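Local coordinates for CELL WALL surface anchor family protein (Streptococcus pneumoniae, PDB 2X9Z) that forms the repeating backbone subunit of the pneumococcal pilus, a surface fibre that is probably anchored to the cell wall and linked to adhesion, at residues Ala62-Asp73 with Lys110-Asn121. The protein carries 1 engineered substitution. Sequence-based numbering, arbitrary orientation.
Sequences AFNKGTVKVTVD and KTVKITYSATLN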
loop_
_atom_site.group_PDB
_atom_site.type_symbol
_atom_site.label_atom_id
_atom_site.label_comp_id
_atom_site.label_asym_id
_atom_site.label_seq_id
_atom_site.Cartn_x
_atom_site.Cartn_y
_atom_site.Cartn_z
ATOM N N ALA A 62 -7.324 -6.576 -12.297
ATOM C CA ALA A 62 -6.804 -5.561 -13.206
ATOM C C ALA A 62 -7.303 -4.192 -12.776
ATOM O O ALA A 62 -8.485 -3.882 -12.915
ATOM C CB ALA A 62 -7.232 -5.843 -14.643
ATOM N N PHE A 63 -6.402 -3.372 -12.250
ATOM C CA PHE A 63 -6.739 -1.996 -11.899
ATOM C C PHE A 63 -7.362 -1.270 -13.094
ATOM O O PHE A 63 -6.823 -1.321 -14.196
ATOM C CB PHE A 63 -5.492 -1.249 -11.422
ATOM C CG PHE A 63 -5.726 0.216 -11.180
ATOM C CD1 PHE A 63 -6.680 0.638 -10.265
ATOM C CD2 PHE A 63 -5.017 1.168 -11.892
ATOM C CE1 PHE A 63 -6.916 1.989 -10.057
ATOM C CE2 PHE A 63 -5.243 2.522 -11.683
ATOM C CZ PHE A 63 -6.197 2.929 -10.769
ATOM N N ASN A 64 -8.501 -0.612 -12.883
ATOM C CA ASN A 64 -9.164 0.115 -13.968
ATOM C C ASN A 64 -8.704 1.575 -14.024
ATOM O O ASN A 64 -9.181 2.441 -13.268
ATOM C CB ASN A 64 -10.692 0.040 -13.829
ATOM C CG ASN A 64 -11.234 -1.370 -14.010
ATOM O OD1 ASN A 64 -10.620 -2.206 -14.671
ATOM N ND2 ASN A 64 -12.397 -1.631 -13.427
ATOM N N LYS A 65 -7.766 1.855 -14.917
ATOM C CA LYS A 65 -7.243 3.213 -15.025
ATOM C C LYS A 65 -8.342 4.195 -15.394
ATOM O O LYS A 65 -9.229 3.878 -16.184
ATOM C CB LYS A 65 -6.118 3.279 -16.051
ATOM C CG LYS A 65 -4.904 2.450 -15.678
ATOM C CD LYS A 65 -3.848 2.566 -16.754
ATOM C CE LYS A 65 -2.582 1.838 -16.366
ATOM N NZ LYS A 65 -1.598 1.948 -17.477
ATOM N N GLY A 66 -8.280 5.390 -14.815
ATOM C CA GLY A 66 -9.235 6.439 -15.116
ATOM C C GLY A 66 -10.418 6.455 -14.163
ATOM O O GLY A 66 -11.263 7.348 -14.256
ATOM N N THR A 67 -10.487 5.481 -13.256
ATOM C CA THR A 67 -11.638 5.362 -12.358
ATOM C C THR A 67 -11.447 5.975 -10.971
ATOM O O THR A 67 -12.352 5.906 -10.145
ATOM C CB THR A 67 -12.097 3.888 -12.181
ATOM O OG1 THR A 67 -11.107 3.139 -11.464
ATOM C CG2 THR A 67 -12.357 3.236 -13.538
ATOM N N VAL A 68 -10.283 6.566 -10.702
ATOM C CA VAL A 68 -10.015 7.109 -9.369
ATOM C C VAL A 68 -10.726 8.442 -9.151
ATOM O O VAL A 68 -10.588 9.369 -9.958
ATOM C CB VAL A 68 -8.501 7.273 -9.099
ATOM C CG1 VAL A 68 -8.261 7.786 -7.690
ATOM C CG2 VAL A 68 -7.776 5.958 -9.303
ATOM N N LYS A 69 -11.488 8.522 -8.062
ATOM C CA LYS A 69 -12.137 9.759 -7.637
ATOM C C LYS A 69 -11.764 10.035 -6.184
ATOM O O LYS A 69 -11.620 9.111 -5.385
ATOM C CB LYS A 69 -13.660 9.635 -7.748
ATOM C CG LYS A 69 -14.182 9.208 -9.120
ATOM C CD LYS A 69 -14.405 10.386 -10.048
ATOM C CE LYS A 69 -15.274 9.999 -11.242
ATOM N NZ LYS A 69 -14.616 8.982 -12.091
ATOM N N VAL A 70 -11.584 11.304 -5.845
ATOM C CA VAL A 70 -11.218 11.661 -4.477
ATOM C C VAL A 70 -12.040 12.839 -3.959
ATOM O O VAL A 70 -12.204 13.853 -4.649
ATOM C CB VAL A 70 -9.698 11.951 -4.353
ATOM C CG1 VAL A 70 -9.257 13.024 -5.337
ATOM C CG2 VAL A 70 -9.334 12.332 -2.924
ATOM N N THR A 71 -12.555 12.684 -2.742
ATOM C CA THR A 71 -13.369 13.699 -2.090
ATOM C C THR A 71 -12.847 13.961 -0.683
ATOM O O THR A 71 -12.252 13.078 -0.055
ATOM C CB THR A 71 -14.860 13.262 -1.985
ATOM O OG1 THR A 71 -14.956 12.053 -1.223
ATOM C CG2 THR A 71 -15.471 13.054 -3.373
ATOM N N VAL A 72 -13.062 15.181 -0.206
ATOM C CA VAL A 72 -12.881 15.506 1.205
ATOM C C VAL A 72 -14.235 15.953 1.746
ATOM O O VAL A 72 -14.856 16.860 1.196
ATOM C CB VAL A 72 -11.854 16.628 1.405
ATOM C CG1 VAL A 72 -11.759 16.993 2.883
ATOM C CG2 VAL A 72 -10.497 16.219 0.850
ATOM N N ASP A 73 -14.707 15.292 2.803
ATOM C CA ASP A 73 -16.048 15.519 3.339
ATOM C C ASP A 73 -17.094 15.501 2.221
ATOM O O ASP A 73 -18.027 16.300 2.199
ATOM C CB ASP A 73 -16.112 16.813 4.156
ATOM C CG ASP A 73 -15.343 16.717 5.474
ATOM O OD1 ASP A 73 -14.948 15.605 5.877
ATOM O OD2 ASP A 73 -15.128 17.756 6.122
ATOM N N LYS A 110 -11.429 15.508 9.380
ATOM C CA LYS A 110 -11.754 15.578 7.956
ATOM C C LYS A 110 -11.706 14.172 7.373
ATOM O O LYS A 110 -10.834 13.371 7.726
ATOM C CB LYS A 110 -10.774 16.489 7.203
ATOM C CG LYS A 110 -10.748 17.941 7.685
ATOM C CD LYS A 110 -12.096 18.643 7.539
ATOM C CE LYS A 110 -12.211 19.357 6.211
ATOM N NZ LYS A 110 -13.566 19.946 5.987
ATOM N N THR A 111 -12.646 13.863 6.491
ATOM C CA THR A 111 -12.727 12.530 5.915
ATOM C C THR A 111 -12.373 12.548 4.443
ATOM O O THR A 111 -13.073 13.168 3.640
ATOM C CB THR A 111 -14.142 11.963 6.063
ATOM O OG1 THR A 111 -14.479 11.895 7.455
ATOM C CG2 THR A 111 -14.231 10.577 5.456
ATOM N N VAL A 112 -11.297 11.851 4.087
ATOM C CA VAL A 112 -10.911 11.709 2.686
ATOM C C VAL A 112 -11.429 10.373 2.186
ATOM O O VAL A 112 -11.246 9.359 2.848
ATOM C CB VAL A 112 -9.375 11.750 2.498
ATOM C CG1 VAL A 112 -9.025 11.701 1.012
ATOM C CG2 VAL A 112 -8.788 12.997 3.139
ATOM N N LYS A 113 -12.087 10.374 1.032
ATOM C CA LYS A 113 -12.542 9.134 0.422
ATOM C C LYS A 113 -12.007 9.029 -1.001
ATOM O O LYS A 113 -12.140 9.955 -1.808
ATOM C CB LYS A 113 -14.073 9.071 0.415
ATOM C CG LYS A 113 -14.653 7.805 -0.207
ATOM C CD LYS A 113 -16.163 7.778 -0.015
ATOM C CE LYS A 113 -16.827 6.663 -0.787
ATOM N NZ LYS A 113 -18.301 6.739 -0.616
ATOM N N ILE A 114 -11.385 7.897 -1.295
ATOM C CA ILE A 114 -10.858 7.616 -2.620
ATOM C C ILE A 114 -11.595 6.391 -3.142
ATOM O O ILE A 114 -11.654 5.358 -2.470
ATOM C CB ILE A 114 -9.352 7.311 -2.575
ATOM C CG1 ILE A 114 -8.591 8.509 -2.005
ATOM C CG2 ILE A 114 -8.832 6.927 -3.970
ATOM C CD1 ILE A 114 -7.137 8.199 -1.680
ATOM N N THR A 115 -12.186 6.506 -4.324
ATOM C CA THR A 115 -12.903 5.382 -4.918
ATOM C C THR A 115 -12.288 5.029 -6.263
ATOM O O THR A 115 -11.704 5.882 -6.943
ATOM C CB THR A 115 -14.406 5.681 -5.092
ATOM O OG1 THR A 115 -14.578 6.770 -6.003
ATOM C CG2 THR A 115 -15.046 6.053 -3.767
ATOM N N TYR A 116 -12.425 3.763 -6.645
ATOM C CA TYR A 116 -11.919 3.274 -7.928
ATOM C C TYR A 116 -12.446 1.865 -8.136
ATOM O O TYR A 116 -13.060 1.291 -7.242
ATOM C CB TYR A 116 -10.387 3.260 -7.949
ATOM C CG TYR A 116 -9.778 2.236 -7.020
ATOM C CD1 TYR A 116 -9.485 0.947 -7.471
ATOM C CD2 TYR A 116 -9.508 2.545 -5.694
ATOM C CE1 TYR A 116 -8.928 -0.010 -6.626
ATOM C CE2 TYR A 116 -8.946 1.599 -4.837
ATOM C CZ TYR A 116 -8.665 0.324 -5.312
ATOM O OH TYR A 116 -8.115 -0.611 -4.474
ATOM N N SER A 117 -12.203 1.308 -9.310
ATOM C CA SER A 117 -12.598 -0.074 -9.538
ATOM C C SER A 117 -11.464 -0.897 -10.125
ATOM O O SER A 117 -10.457 -0.352 -10.605
ATOM C CB SER A 117 -13.844 -0.155 -10.420
ATOM O OG SER A 117 -13.590 0.353 -11.716
ATOM N N ALA A 118 -11.634 -2.215 -10.061
ATOM C CA ALA A 118 -10.721 -3.160 -10.683
ATOM C C ALA A 118 -11.563 -4.277 -11.264
ATOM O O ALA A 118 -12.699 -4.474 -10.857
ATOM C CB ALA A 118 -9.741 -3.703 -9.670
ATOM N N THR A 119 -11.009 -4.998 -12.227
ATOM C CA THR A 119 -11.750 -6.056 -12.895
ATOM C C THR A 119 -11.126 -7.403 -12.572
ATOM O O THR A 119 -9.917 -7.578 -12.712
ATOM C CB THR A 119 -11.704 -5.850 -14.414
ATOM O OG1 THR A 119 -12.230 -4.559 -14.726
ATOM C CG2 THR A 119 -12.524 -6.906 -15.136
ATOM N N LEU A 120 -11.941 -8.360 -12.142
ATOM C CA LEU A 120 -11.438 -9.711 -11.936
ATOM C C LEU A 120 -11.127 -10.324 -13.300
ATOM O O LEU A 120 -11.984 -10.349 -14.181
ATOM C CB LEU A 120 -12.446 -10.572 -11.164
ATOM C CG LEU A 120 -11.946 -11.936 -10.680
ATOM C CD1 LEU A 120 -10.848 -11.766 -9.643
ATOM C CD2 LEU A 120 -13.089 -12.766 -10.118
ATOM N N ASN A 121 -9.900 -10.792 -13.488
ATOM C CA ASN A 121 -9.480 -11.272 -14.802
ATOM C C ASN A 121 -9.149 -12.763 -14.827
ATOM O O ASN A 121 -9.193 -13.435 -13.799
ATOM C CB ASN A 121 -8.310 -10.435 -15.332
ATOM C CG ASN A 121 -7.066 -10.572 -14.480
ATOM O OD1 ASN A 121 -6.633 -11.683 -14.191
ATOM N ND2 ASN A 121 -6.494 -9.444 -14.055
HETATM O O HOH W 1 -14.539 5.769 -8.594
HETATM O O HOH W 2 -14.989 12.388 1.574
HETATM O O HOH W 3 -14.463 9.572 -3.575
HETATM O O HOH W 4 -15.892 14.189 8.129
#
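T67 bridges the gap where strand 61-72 arches away from its antiparallel partner 110-120. Its hydroxyl, set over its own backbone (chi1 68°), accepts the S117 N-H at 3.0 Å from OG1, nearly straight at 170°, and donates to N64 O, 2.7 Å from the same OG1 and in the carbonyl plane. One side-chain oxygen thus stands in for a main-chain acceptor and ties down the type II turn N64-T67. The N64 side chain points to the partner strand and packs its CB on S117 O, 3.3 Å away, its amide end lying across T119.

On the sheet face that carries F63, this side chain swings CG anti to its backbone N and directs its ring edge toward the face of Y116, off-centre, with F63 CE1 3.8 Å from Y116 CD1, an offset edge-to-face pair with planes at 63°. V68 CG2 meets that same phenylalanine ring at its edge while also packing on Y116 CB. From there the valine and isoleucine branches line up side by side: V68 CG1 rests on I114 CG2, and V70 CG2 slots between I114 CG1 and V112 CG1, 4.0 Å from each. W53 and M57 of the facing sheet cover this side. The other face is mostly polar: T71 OG1 lies along K113 CB, and waters join T67 O to T115 OG1 and T71 OG1 to T111 O.

At the far end D73 OD1 takes the T111 N-H, while K110, bent twice, brings NZ above the carboxylate plane, 2.7 Å from OD2. Greasy on one face and wetted on the other, the pairing suits a sandwich sheet, with its looped-out turn and its end secured by side chains replacing main-chain acceptors.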